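Local atomic coordinates of VP2 (Primate bocaparvovirus 1, PDB entry 7L0Y), a protein that builds the icosahedral T=1 capsid of human bocavirus 1, sixty copies of the capsid protein assembling into a shell about 26 nm across. Residues V31-T36 with I456-E461; Q78-F83 with I390-P395; D87-T92 with Q507-K512; W336-E341 with I500-Y505. All coordinates share one frame; numbering follows the deposited sequence.

Contact 1: V31-T36 with I456-E461; sequences VVTKNT and IVWEVE
Ile-456 opens an antiparallel ladder with Thr-33: its N donates to Thr-33 O (3.0 Å), and its O takes up Thr-33 N. Its CG2 also lies 3.3 Å above the plane of the Trp-458 indole, toward the rim. At Val-457 comes the non-hydrogen-bonded pair with Val-32, where CG2 of each residue meets the other at 4.1 Å, on the opposite side of the sheet from the indole; beta-branched valines suit this extended backbone. Trp-458 restores the hydrogen-bonded pairing, its N and O both bonded to Val-31. Its chi1 of -64° sets the ring beside the backbone N, and chi2 of 88° turns the nitrogen edge to Thr-33. There NE1 donates to Thr-33 OG1 (3.1 Å, 153° at the hydrogen), and the oxygen lies almost exactly in the indole plane, which gives the one polar atom of a buried ring its partner. Further on, Val-460 CG1 touches Val-31 CG2 at 4.0 Å. The two strands belong to the beta core, as in the jelly roll of parvovirus capsid proteins. Strand 95-118 borders 446-462, Val-457 bonding the backbone of Lys-101 and Ala-102, while Tyr-79, His-82 and Phe-83 pack against the Trp-458 side.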
# COMPACT_ATOMS: atom_id res chain seq x y z
N VAL A 31 -13.21 -87.61 -3.40
CA VAL A 31 -13.54 -88.44 -4.54
C VAL A 31 -14.88 -87.97 -5.05
O VAL A 31 -15.83 -87.82 -4.27
CB VAL A 31 -13.57 -89.93 -4.18
CG1 VAL A 31 -14.06 -90.75 -5.34
CG2 VAL A 31 -12.20 -90.40 -3.76
N VAL A 32 -14.96 -87.70 -6.34
CA VAL A 32 -16.21 -87.31 -6.98
C VAL A 32 -16.65 -88.45 -7.87
O VAL A 32 -15.89 -88.90 -8.72
CB VAL A 32 -16.05 -86.01 -7.79
CG1 VAL A 32 -17.33 -85.70 -8.51
CG2 VAL A 32 -15.67 -84.88 -6.88
N THR A 33 -17.87 -88.92 -7.66
CA THR A 33 -18.47 -89.93 -8.52
C THR A 33 -19.59 -89.28 -9.32
O THR A 33 -20.36 -88.49 -8.78
CB THR A 33 -18.99 -91.12 -7.71
OG1 THR A 33 -19.92 -90.67 -6.72
CG2 THR A 33 -17.85 -91.87 -7.05
N LYS A 34 -19.65 -89.61 -10.60
CA LYS A 34 -20.69 -89.13 -11.50
C LYS A 34 -21.33 -90.32 -12.16
O LYS A 34 -20.64 -91.20 -12.67
CB LYS A 34 -20.11 -88.19 -12.56
CG LYS A 34 -19.54 -86.93 -12.01
CD LYS A 34 -19.03 -86.05 -13.12
CE LYS A 34 -17.91 -86.71 -13.89
NZ LYS A 34 -16.70 -86.95 -13.06
N ASN A 35 -22.65 -90.37 -12.15
CA ASN A 35 -23.39 -91.48 -12.73
C ASN A 35 -24.63 -90.96 -13.43
O ASN A 35 -25.36 -90.15 -12.87
CB ASN A 35 -23.80 -92.49 -11.67
CG ASN A 35 -22.67 -93.36 -11.22
OD1 ASN A 35 -22.33 -94.32 -11.89
ND2 ASN A 35 -22.06 -93.01 -10.10
N THR A 36 -24.87 -91.44 -14.63
CA THR A 36 -26.10 -91.15 -15.34
C THR A 36 -26.75 -92.48 -15.68
O THR A 36 -26.06 -93.42 -16.07
CB THR A 36 -25.87 -90.35 -16.62
OG1 THR A 36 -24.99 -89.27 -16.35
CG2 THR A 36 -27.17 -89.75 -17.08
N ILE A 456 -21.93 -87.31 -6.47
CA ILE A 456 -21.63 -87.25 -5.05
C ILE A 456 -20.18 -86.84 -4.88
O ILE A 456 -19.29 -87.39 -5.53
CB ILE A 456 -21.89 -88.59 -4.34
CG1 ILE A 456 -23.36 -88.96 -4.40
CG2 ILE A 456 -21.49 -88.51 -2.89
CD1 ILE A 456 -23.65 -90.29 -3.83
N VAL A 457 -19.95 -85.87 -4.01
CA VAL A 457 -18.61 -85.57 -3.54
C VAL A 457 -18.38 -86.37 -2.27
O VAL A 457 -19.17 -86.30 -1.32
CB VAL A 457 -18.43 -84.07 -3.28
CG1 VAL A 457 -17.05 -83.80 -2.73
CG2 VAL A 457 -18.63 -83.30 -4.56
N TRP A 458 -17.31 -87.15 -2.25
CA TRP A 458 -16.98 -87.99 -1.12
C TRP A 458 -15.79 -87.38 -0.40
O TRP A 458 -14.74 -87.18 -1.01
CB TRP A 458 -16.65 -89.41 -1.58
CG TRP A 458 -17.79 -90.10 -2.21
CD1 TRP A 458 -18.14 -90.06 -3.51
CD2 TRP A 458 -18.70 -91.00 -1.57
NE1 TRP A 458 -19.24 -90.85 -3.73
CE2 TRP A 458 -19.59 -91.44 -2.55
CE3 TRP A 458 -18.84 -91.46 -0.27
CZ2 TRP A 458 -20.62 -92.31 -2.27
CZ3 TRP A 458 -19.85 -92.33 0.01
CH2 TRP A 458 -20.73 -92.74 -0.98
N GLU A 459 -15.96 -87.06 0.87
CA GLU A 459 -14.83 -86.66 1.68
C GLU A 459 -14.06 -87.91 2.08
O GLU A 459 -14.62 -88.85 2.64
CB GLU A 459 -15.28 -85.89 2.92
CG GLU A 459 -14.14 -85.34 3.73
CD GLU A 459 -14.62 -84.56 4.93
OE1 GLU A 459 -15.85 -84.45 5.12
OE2 GLU A 459 -13.77 -84.08 5.71
N VAL A 460 -12.77 -87.94 1.77
CA VAL A 460 -12.01 -89.17 1.88
C VAL A 460 -10.68 -88.84 2.54
O VAL A 460 -10.23 -87.69 2.54
CB VAL A 460 -11.82 -89.81 0.49
CG1 VAL A 460 -10.70 -89.14 -0.29
CG2 VAL A 460 -11.70 -91.30 0.58
N GLU A 461 -10.06 -89.83 3.16
CA GLU A 461 -8.83 -89.53 3.86
C GLU A 461 -7.90 -90.73 3.76
O GLU A 461 -8.34 -91.86 3.96
CB GLU A 461 -9.15 -89.13 5.31
CG GLU A 461 -8.05 -88.45 6.05
CD GLU A 461 -7.26 -89.38 6.90
OE1 GLU A 461 -7.85 -90.36 7.39
OE2 GLU A 461 -6.06 -89.13 7.10

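Contact 2: Q78-F83 with I390-P395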
# COMPACT_ATOMS: atom_id res chain seq x y z
N GLN A 78 -27.15 -97.53 -2.22
CA GLN A 78 -26.25 -98.66 -2.37
C GLN A 78 -24.93 -98.12 -2.89
O GLN A 78 -24.91 -97.09 -3.55
CB GLN A 78 -26.82 -99.72 -3.31
CG GLN A 78 -26.01 -100.98 -3.42
CD GLN A 78 -26.73 -102.08 -4.13
OE1 GLN A 78 -27.92 -102.00 -4.36
NE2 GLN A 78 -25.99 -103.10 -4.53
N TYR A 79 -23.84 -98.84 -2.65
CA TYR A 79 -22.54 -98.35 -3.10
C TYR A 79 -22.28 -98.70 -4.55
O TYR A 79 -21.66 -97.93 -5.28
CB TYR A 79 -21.42 -98.87 -2.20
CG TYR A 79 -21.41 -98.24 -0.83
CD1 TYR A 79 -20.83 -97.01 -0.62
CD2 TYR A 79 -21.95 -98.90 0.26
CE1 TYR A 79 -20.80 -96.43 0.61
CE2 TYR A 79 -21.92 -98.33 1.50
CZ TYR A 79 -21.35 -97.10 1.67
OH TYR A 79 -21.33 -96.53 2.92
N SER A 80 -22.73 -99.88 -4.99
CA SER A 80 -22.57 -100.26 -6.39
C SER A 80 -23.19 -99.24 -7.32
O SER A 80 -22.77 -99.10 -8.47
CB SER A 80 -23.18 -101.63 -6.64
OG SER A 80 -22.46 -102.63 -5.95
N CYS A 81 -24.22 -98.54 -6.83
CA CYS A 81 -24.76 -97.40 -7.54
C CYS A 81 -23.67 -96.41 -7.93
O CYS A 81 -23.58 -95.99 -9.08
CB CYS A 81 -25.81 -96.74 -6.65
SG CYS A 81 -26.57 -95.24 -7.25
N HIS A 82 -22.85 -96.01 -6.96
CA HIS A 82 -21.97 -94.87 -7.12
C HIS A 82 -20.54 -95.21 -7.51
O HIS A 82 -19.79 -94.30 -7.87
CB HIS A 82 -21.97 -94.08 -5.82
CG HIS A 82 -23.35 -93.73 -5.37
ND1 HIS A 82 -24.13 -92.80 -6.01
CD2 HIS A 82 -24.11 -94.23 -4.37
CE1 HIS A 82 -25.30 -92.72 -5.41
NE2 HIS A 82 -25.31 -93.58 -4.41
N PHE A 83 -20.13 -96.46 -7.44
CA PHE A 83 -18.74 -96.82 -7.66
C PHE A 83 -18.65 -97.99 -8.62
O PHE A 83 -19.35 -98.99 -8.45
CB PHE A 83 -18.02 -97.20 -6.36
CG PHE A 83 -17.85 -96.07 -5.40
CD1 PHE A 83 -16.79 -95.21 -5.53
CD2 PHE A 83 -18.74 -95.88 -4.37
CE1 PHE A 83 -16.63 -94.17 -4.64
CE2 PHE A 83 -18.58 -94.85 -3.49
CZ PHE A 83 -17.53 -93.99 -3.63
N ILE A 390 -18.54 -103.36 5.11
CA ILE A 390 -19.50 -103.15 4.03
C ILE A 390 -18.81 -103.36 2.70
O ILE A 390 -17.66 -102.97 2.50
CB ILE A 390 -20.17 -101.77 4.13
CG1 ILE A 390 -19.15 -100.63 4.15
CG2 ILE A 390 -21.09 -101.72 5.31
CD1 ILE A 390 -19.01 -99.90 2.87
N THR A 391 -19.51 -104.03 1.80
CA THR A 391 -19.05 -104.24 0.44
C THR A 391 -19.67 -103.19 -0.47
O THR A 391 -20.44 -102.33 -0.05
CB THR A 391 -19.40 -105.64 -0.05
OG1 THR A 391 -20.82 -105.82 -0.02
CG2 THR A 391 -18.76 -106.68 0.82
N ARG A 392 -19.32 -103.29 -1.74
CA ARG A 392 -19.88 -102.40 -2.74
C ARG A 392 -21.37 -102.67 -2.95
O ARG A 392 -22.11 -101.83 -3.47
CB ARG A 392 -19.07 -102.56 -4.02
CG ARG A 392 -19.49 -101.75 -5.18
CD ARG A 392 -18.57 -102.00 -6.34
NE ARG A 392 -19.10 -101.43 -7.55
CZ ARG A 392 -19.88 -102.10 -8.39
NH1 ARG A 392 -20.18 -103.36 -8.15
NH2 ARG A 392 -20.34 -101.51 -9.48
N GLU A 393 -21.83 -103.84 -2.53
CA GLU A 393 -23.23 -104.21 -2.71
C GLU A 393 -24.09 -103.93 -1.49
O GLU A 393 -25.26 -104.31 -1.47
CB GLU A 393 -23.32 -105.69 -3.10
CG GLU A 393 -22.79 -105.94 -4.49
CD GLU A 393 -21.28 -105.98 -4.55
OE1 GLU A 393 -20.66 -105.83 -3.48
OE2 GLU A 393 -20.72 -106.11 -5.66
N ASN A 394 -23.54 -103.28 -0.47
CA ASN A 394 -24.32 -102.96 0.71
C ASN A 394 -25.09 -101.66 0.52
O ASN A 394 -24.70 -100.80 -0.27
CB ASN A 394 -23.40 -102.84 1.92
CG ASN A 394 -22.82 -104.16 2.34
OD1 ASN A 394 -21.62 -104.35 2.33
ND2 ASN A 394 -23.67 -105.07 2.75
N PRO A 395 -26.22 -101.52 1.21
CA PRO A 395 -26.86 -100.21 1.31
C PRO A 395 -25.98 -99.22 2.05
O PRO A 395 -25.22 -99.58 2.95
CB PRO A 395 -28.13 -100.51 2.10
CG PRO A 395 -28.39 -101.93 1.85
CD PRO A 395 -27.06 -102.59 1.74
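Between Tyr-79 and the type I turn Thr-391 to Asn-394 the backbones join through one regular bond, Tyr-79 N to Asn-394 O at 3.2 Å, with a weak, bent one from Ser-80 N to Arg-392 O. Arg-392 does most of the side-chain work. Its CG is anti to the backbone N (chi1 179°) and the chain stays extended as far as NE, long enough to carry the guanidinium past Ser-80 to Phe-83. There NE and NH2 approach side-on and both donate to Phe-83 O, NE at 2.6 Å and NH2 at 2.9 Å. The acceptor sits close to the guanidinium plane; two bonds to one atom limit rotation of the group, and NH2 has a stronger partner in the salt bridge to Asp-156. Ser-80 is small enough to sit against the guanidinium: its OG lies 3.2 Å from the plane over one face, near the rim, and donates to Arg-392 O (2.6 Å), coming from well above that carbonyl plane. Just before the turn, Ile-390 meets the Tyr-79 ring, its CD1 touching CE2 at 3.6 Å with the side chains crossing at about a right angle, a flat ring against a flexible aliphatic end. The turn also reaches other subunits: Glu-393 O is bonded by Arg-247 of one neighbouring subunit, and Arg-392 packs on Trp-468 of another. The short, weakly bonded helix 79-82 thus lies between this turn and strands 30-42 and 446-462, on which His-82 rests, while Trp-88 of helix 85-94 packs against Ile-390 and Arg-392.

Contact 3: D87-T92 with Q507-K512; sequences DWQRLT and QCMPVK
Trp-88 and Met-509 meet through two different side-chain courses: the indole leaves helix 85-94 with CG opposite the backbone N (chi1 -180°), while Met-509 runs straight to SD and then bends (chi3 -76°). The side chains lie alongside one another, pointing opposite ways. The indole NE1 donates to Met-509 O at 2.7 Å in a nearly straight bond (169° at the hydrogen), the oxygen lying close to the ring plane. The same edge takes the side chain: CD1 touches Met-509 CB at 3.6 Å, and SD lies 5.3 Å from the centroid of the five-membered ring, an edge-on Met-aromatic contact. A short helix is thereby fixed to a loop close to the C terminus, in a protein that is largely strand and loop. The thioether, flexible and polarisable, also settles against Gln-89, with SD 3.6 Å from its CB; the amide beyond bonds His-474 O and, in a neighbouring subunit, Glu-471 O. One turn along the helix, Thr-92 OG1 bonds Trp-88 O, and this leaves the methyl to face the loop. Thr-92 CG2 lies over one indole face, toward the rim, and meets Val-511 CG1 at 3.7 Å, two branched side chains crossing at about a right angle.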
# COMPACT_ATOMS: atom_id res chain seq x y z
N ASP A 87 -13.32 -98.36 -9.19
CA ASP A 87 -13.28 -97.23 -8.28
C ASP A 87 -13.47 -97.68 -6.84
O ASP A 87 -12.88 -97.10 -5.92
CB ASP A 87 -14.34 -96.22 -8.68
CG ASP A 87 -14.02 -95.56 -9.99
OD1 ASP A 87 -12.86 -95.62 -10.44
OD2 ASP A 87 -14.94 -94.95 -10.59
N TRP A 88 -14.28 -98.71 -6.62
CA TRP A 88 -14.45 -99.24 -5.28
C TRP A 88 -13.17 -99.87 -4.78
O TRP A 88 -12.79 -99.70 -3.62
CB TRP A 88 -15.59 -100.25 -5.26
CG TRP A 88 -15.82 -100.82 -3.92
CD1 TRP A 88 -15.42 -102.02 -3.48
CD2 TRP A 88 -16.52 -100.20 -2.85
NE1 TRP A 88 -15.81 -102.20 -2.19
CE2 TRP A 88 -16.50 -101.09 -1.78
CE3 TRP A 88 -17.17 -98.98 -2.69
CZ2 TRP A 88 -17.10 -100.81 -0.56
CZ3 TRP A 88 -17.76 -98.70 -1.49
CH2 TRP A 88 -17.73 -99.61 -0.44
N GLN A 89 -12.50 -100.64 -5.64
CA GLN A 89 -11.20 -101.19 -5.29
C GLN A 89 -10.24 -100.10 -4.88
O GLN A 89 -9.54 -100.22 -3.87
CB GLN A 89 -10.61 -101.93 -6.49
CG GLN A 89 -9.42 -102.80 -6.17
CD GLN A 89 -8.71 -103.24 -7.42
OE1 GLN A 89 -8.99 -102.73 -8.49
NE2 GLN A 89 -7.82 -104.20 -7.29
N ARG A 90 -10.18 -99.02 -5.65
CA ARG A 90 -9.25 -97.95 -5.35
C ARG A 90 -9.62 -97.27 -4.04
O ARG A 90 -8.74 -96.85 -3.28
CB ARG A 90 -9.24 -96.95 -6.49
CG ARG A 90 -8.15 -95.96 -6.39
CD ARG A 90 -8.12 -95.14 -7.61
NE ARG A 90 -6.89 -94.38 -7.70
CZ ARG A 90 -6.50 -93.74 -8.78
NH1 ARG A 90 -7.27 -93.75 -9.85
NH2 ARG A 90 -5.35 -93.09 -8.79
N LEU A 91 -10.91 -97.14 -3.77
CA LEU A 91 -11.36 -96.53 -2.53
C LEU A 91 -10.94 -97.37 -1.33
O LEU A 91 -10.41 -96.84 -0.35
CB LEU A 91 -12.87 -96.36 -2.56
CG LEU A 91 -13.54 -95.70 -1.37
CD1 LEU A 91 -13.18 -94.24 -1.33
CD2 LEU A 91 -15.02 -95.92 -1.42
N THR A 92 -11.17 -98.67 -1.39
CA THR A 92 -10.89 -99.53 -0.25
C THR A 92 -9.43 -99.89 -0.12
O THR A 92 -9.00 -100.30 0.96
CB THR A 92 -11.74 -100.80 -0.32
OG1 THR A 92 -11.48 -101.48 -1.55
CG2 THR A 92 -13.20 -100.47 -0.23
N GLN A 507 -14.92 -111.05 -3.44
CA GLN A 507 -14.99 -110.42 -4.75
C GLN A 507 -15.80 -109.14 -4.69
O GLN A 507 -15.66 -108.26 -5.55
CB GLN A 507 -15.58 -111.38 -5.76
CG GLN A 507 -14.71 -112.58 -6.01
CD GLN A 507 -15.35 -113.58 -6.91
OE1 GLN A 507 -16.57 -113.61 -7.06
NE2 GLN A 507 -14.55 -114.44 -7.50
N CYS A 508 -16.66 -109.00 -3.68
CA CYS A 508 -17.36 -107.75 -3.45
C CYS A 508 -16.48 -106.71 -2.79
O CYS A 508 -16.91 -105.56 -2.66
CB CYS A 508 -18.60 -108.02 -2.60
SG CYS A 508 -19.84 -109.02 -3.41
N MET A 509 -15.27 -107.07 -2.38
CA MET A 509 -14.27 -106.17 -1.84
C MET A 509 -14.78 -105.44 -0.61
O MET A 509 -15.04 -104.24 -0.65
CB MET A 509 -13.84 -105.17 -2.91
CG MET A 509 -13.13 -105.81 -4.07
SD MET A 509 -12.76 -104.63 -5.37
CE MET A 509 -14.37 -104.46 -6.12
N PRO A 510 -14.95 -106.14 0.51
CA PRO A 510 -15.40 -105.48 1.73
C PRO A 510 -14.34 -104.54 2.28
O PRO A 510 -13.17 -104.57 1.89
CB PRO A 510 -15.66 -106.64 2.69
CG PRO A 510 -14.76 -107.70 2.21
CD PRO A 510 -14.71 -107.57 0.73
N VAL A 511 -14.76 -103.68 3.19
CA VAL A 511 -13.84 -102.78 3.86
C VAL A 511 -13.25 -103.47 5.08
O VAL A 511 -13.61 -104.61 5.39
CB VAL A 511 -14.52 -101.46 4.26
CG1 VAL A 511 -14.96 -100.70 3.03
CG2 VAL A 511 -15.69 -101.72 5.18
N LYS A 512 -12.33 -102.79 5.76
CA LYS A 512 -11.75 -103.23 7.02
C LYS A 512 -11.02 -104.56 6.90
O LYS A 512 -10.79 -105.25 7.90
CB LYS A 512 -12.83 -103.34 8.10
CG LYS A 512 -13.51 -102.06 8.36
CD LYS A 512 -14.64 -102.28 9.32
CE LYS A 512 -15.33 -100.98 9.58
NZ LYS A 512 -16.43 -101.16 10.52

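Contact 4: W336-E341 with I500-Y505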
# COMPACT_ATOMS: atom_id res chain seq x y z
N TRP A 336 -27.23 -112.41 0.69
CA TRP A 336 -28.11 -111.78 -0.29
C TRP A 336 -27.88 -112.44 -1.64
O TRP A 336 -27.00 -113.28 -1.79
CB TRP A 336 -27.88 -110.28 -0.36
CG TRP A 336 -26.51 -109.90 -0.78
CD1 TRP A 336 -26.09 -109.62 -2.04
CD2 TRP A 336 -25.35 -109.80 0.05
NE1 TRP A 336 -24.76 -109.33 -2.05
CE2 TRP A 336 -24.28 -109.43 -0.77
CE3 TRP A 336 -25.13 -109.97 1.42
CZ2 TRP A 336 -23.00 -109.23 -0.28
CZ3 TRP A 336 -23.86 -109.78 1.90
CH2 TRP A 336 -22.81 -109.41 1.06
N TYR A 337 -28.68 -112.02 -2.61
CA TYR A 337 -28.47 -112.40 -4.00
C TYR A 337 -27.94 -111.21 -4.77
O TYR A 337 -28.33 -110.07 -4.51
CB TYR A 337 -29.76 -112.91 -4.66
CG TYR A 337 -30.28 -114.20 -4.09
CD1 TYR A 337 -29.64 -115.39 -4.36
CD2 TYR A 337 -31.46 -114.24 -3.37
CE1 TYR A 337 -30.11 -116.57 -3.86
CE2 TYR A 337 -31.95 -115.42 -2.89
CZ TYR A 337 -31.27 -116.58 -3.13
OH TYR A 337 -31.74 -117.78 -2.65
N GLN A 338 -27.05 -111.47 -5.72
CA GLN A 338 -26.58 -110.43 -6.62
C GLN A 338 -27.63 -110.03 -7.65
O GLN A 338 -27.60 -108.91 -8.14
CB GLN A 338 -25.31 -110.87 -7.34
CG GLN A 338 -24.08 -110.79 -6.50
CD GLN A 338 -23.77 -109.37 -6.12
OE1 GLN A 338 -23.92 -108.45 -6.92
NE2 GLN A 338 -23.35 -109.17 -4.88
N THR A 339 -28.54 -110.93 -7.97
CA THR A 339 -29.47 -110.74 -9.07
C THR A 339 -30.88 -111.00 -8.57
O THR A 339 -31.10 -111.88 -7.74
CB THR A 339 -29.12 -111.70 -10.22
OG1 THR A 339 -27.81 -111.37 -10.72
CG2 THR A 339 -30.11 -111.61 -11.36
N PRO A 340 -31.86 -110.22 -9.05
CA PRO A 340 -33.26 -110.54 -8.73
C PRO A 340 -33.69 -111.90 -9.24
O PRO A 340 -34.75 -112.40 -8.83
CB PRO A 340 -34.03 -109.39 -9.39
CG PRO A 340 -33.11 -108.87 -10.43
CD PRO A 340 -31.75 -108.99 -9.84
N GLU A 341 -32.92 -112.50 -10.13
CA GLU A 341 -33.18 -113.85 -10.61
C GLU A 341 -32.48 -114.92 -9.79
O GLU A 341 -32.57 -116.10 -10.14
CB GLU A 341 -32.77 -113.96 -12.08
CG GLU A 341 -33.61 -113.10 -13.00
CD GLU A 341 -33.13 -113.14 -14.43
OE1 GLU A 341 -32.02 -113.66 -14.67
OE2 GLU A 341 -33.86 -112.65 -15.32
N ILE A 500 -21.35 -110.64 -15.37
CA ILE A 500 -20.97 -111.68 -14.43
C ILE A 500 -20.98 -111.06 -13.04
O ILE A 500 -20.52 -109.93 -12.86
CB ILE A 500 -19.60 -112.28 -14.78
CG1 ILE A 500 -19.56 -112.68 -16.26
CG2 ILE A 500 -19.27 -113.45 -13.90
CD1 ILE A 500 -20.64 -113.63 -16.67
N GLN A 501 -21.60 -111.74 -12.09
CA GLN A 501 -21.63 -111.22 -10.74
C GLN A 501 -20.49 -111.80 -9.92
O GLN A 501 -19.96 -112.87 -10.23
CB GLN A 501 -22.97 -111.53 -10.10
CG GLN A 501 -24.13 -110.88 -10.79
CD GLN A 501 -24.02 -109.38 -10.83
OE1 GLN A 501 -23.59 -108.75 -9.87
NE2 GLN A 501 -24.40 -108.79 -11.95
N PRO A 502 -20.09 -111.11 -8.85
CA PRO A 502 -19.20 -111.73 -7.86
C PRO A 502 -19.89 -112.92 -7.20
O PRO A 502 -21.05 -112.83 -6.82
CB PRO A 502 -18.92 -110.60 -6.87
CG PRO A 502 -20.05 -109.66 -7.05
CD PRO A 502 -20.38 -109.71 -8.50
N THR A 503 -19.18 -114.04 -7.13
CA THR A 503 -19.76 -115.23 -6.52
C THR A 503 -19.37 -115.36 -5.05
O THR A 503 -19.93 -116.19 -4.33
CB THR A 503 -19.36 -116.48 -7.30
OG1 THR A 503 -17.93 -116.57 -7.36
CG2 THR A 503 -19.91 -116.42 -8.69
N SER A 504 -18.44 -114.55 -4.58
CA SER A 504 -17.99 -114.64 -3.21
C SER A 504 -18.00 -113.27 -2.56
O SER A 504 -18.11 -112.24 -3.22
CB SER A 504 -16.59 -115.25 -3.10
OG SER A 504 -15.60 -114.40 -3.64
N TYR A 505 -17.88 -113.29 -1.24
CA TYR A 505 -17.93 -112.06 -0.45
C TYR A 505 -16.68 -111.21 -0.67
O TYR A 505 -16.75 -109.98 -0.65
CB TYR A 505 -18.11 -112.42 1.02
CG TYR A 505 -18.08 -111.27 1.97
CD1 TYR A 505 -19.15 -110.41 2.07
CD2 TYR A 505 -16.99 -111.06 2.79
CE1 TYR A 505 -19.13 -109.36 2.94
CE2 TYR A 505 -16.97 -110.02 3.67
CZ TYR A 505 -18.04 -109.17 3.74
OH TYR A 505 -18.02 -108.12 4.62
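Gln-338 and Gln-501 lie edge to edge, their amide planes nearly parallel (4° apart) and only slightly stepped, although the chains leading to them are inclined to one another. Each has its CG anti to the carbonyl carbon and bends at the next bond (chi2 -64° in Gln-338), so the methylenes lie against each other: Gln-338 CB sits 3.6 Å from Gln-501 CG. Pro-502 crosses Gln-338 at about a right angle, its CG 3.8 Å from Gln-338 CD; the rigid ring gives the amide a firm, apolar wall. Thr-339 OG1 rests against Gln-501 CG. At the opposite end of the contact the aromatic pair also crosses at about a right angle. Trp-336 presents CH2, the far corner of its indole, at 3.9 Å from Tyr-505 CD1, lying near the tyrosine ring plane at its edge. The segments run roughly antiparallel, linking the end of the two-stranded sheet 335-337 and 348-350 to the loop after strand 446-462, next to a neighbouring subunit whose Arg-247 packs on Trp-336 and Gln-338. Buried rings at one end and partly exposed glutamines at the other imply that van der Waals contact carries much of the join; glutamine suits this border because its methylenes pack while its amide remains polar.

Overall arrangement
From the N terminus, strand 30-42 closes the long loop of contact 1 only when the chain returns in strand 446-462. Contact 2, joining 78-83 to 390-395, is nested inside that loop. Contact 3 starts just after it, in helix 85-94, but ends near the C terminus and so crosses both. Contact 4, from 336-341 to 500-505, is nested within contact 3 and crosses contacts 1 and 2. In space neighbouring contacts touch: His-82 and Phe-83 join contact 2 to the strands, Leu-91 meets Val-460, Ile-390 O probably bonds Val-511 N, Thr-391 packs on Tyr-505, and Cys-508 on Pro-502. Contacts 1 and 4 stay about 15 Å apart at their nearest atoms.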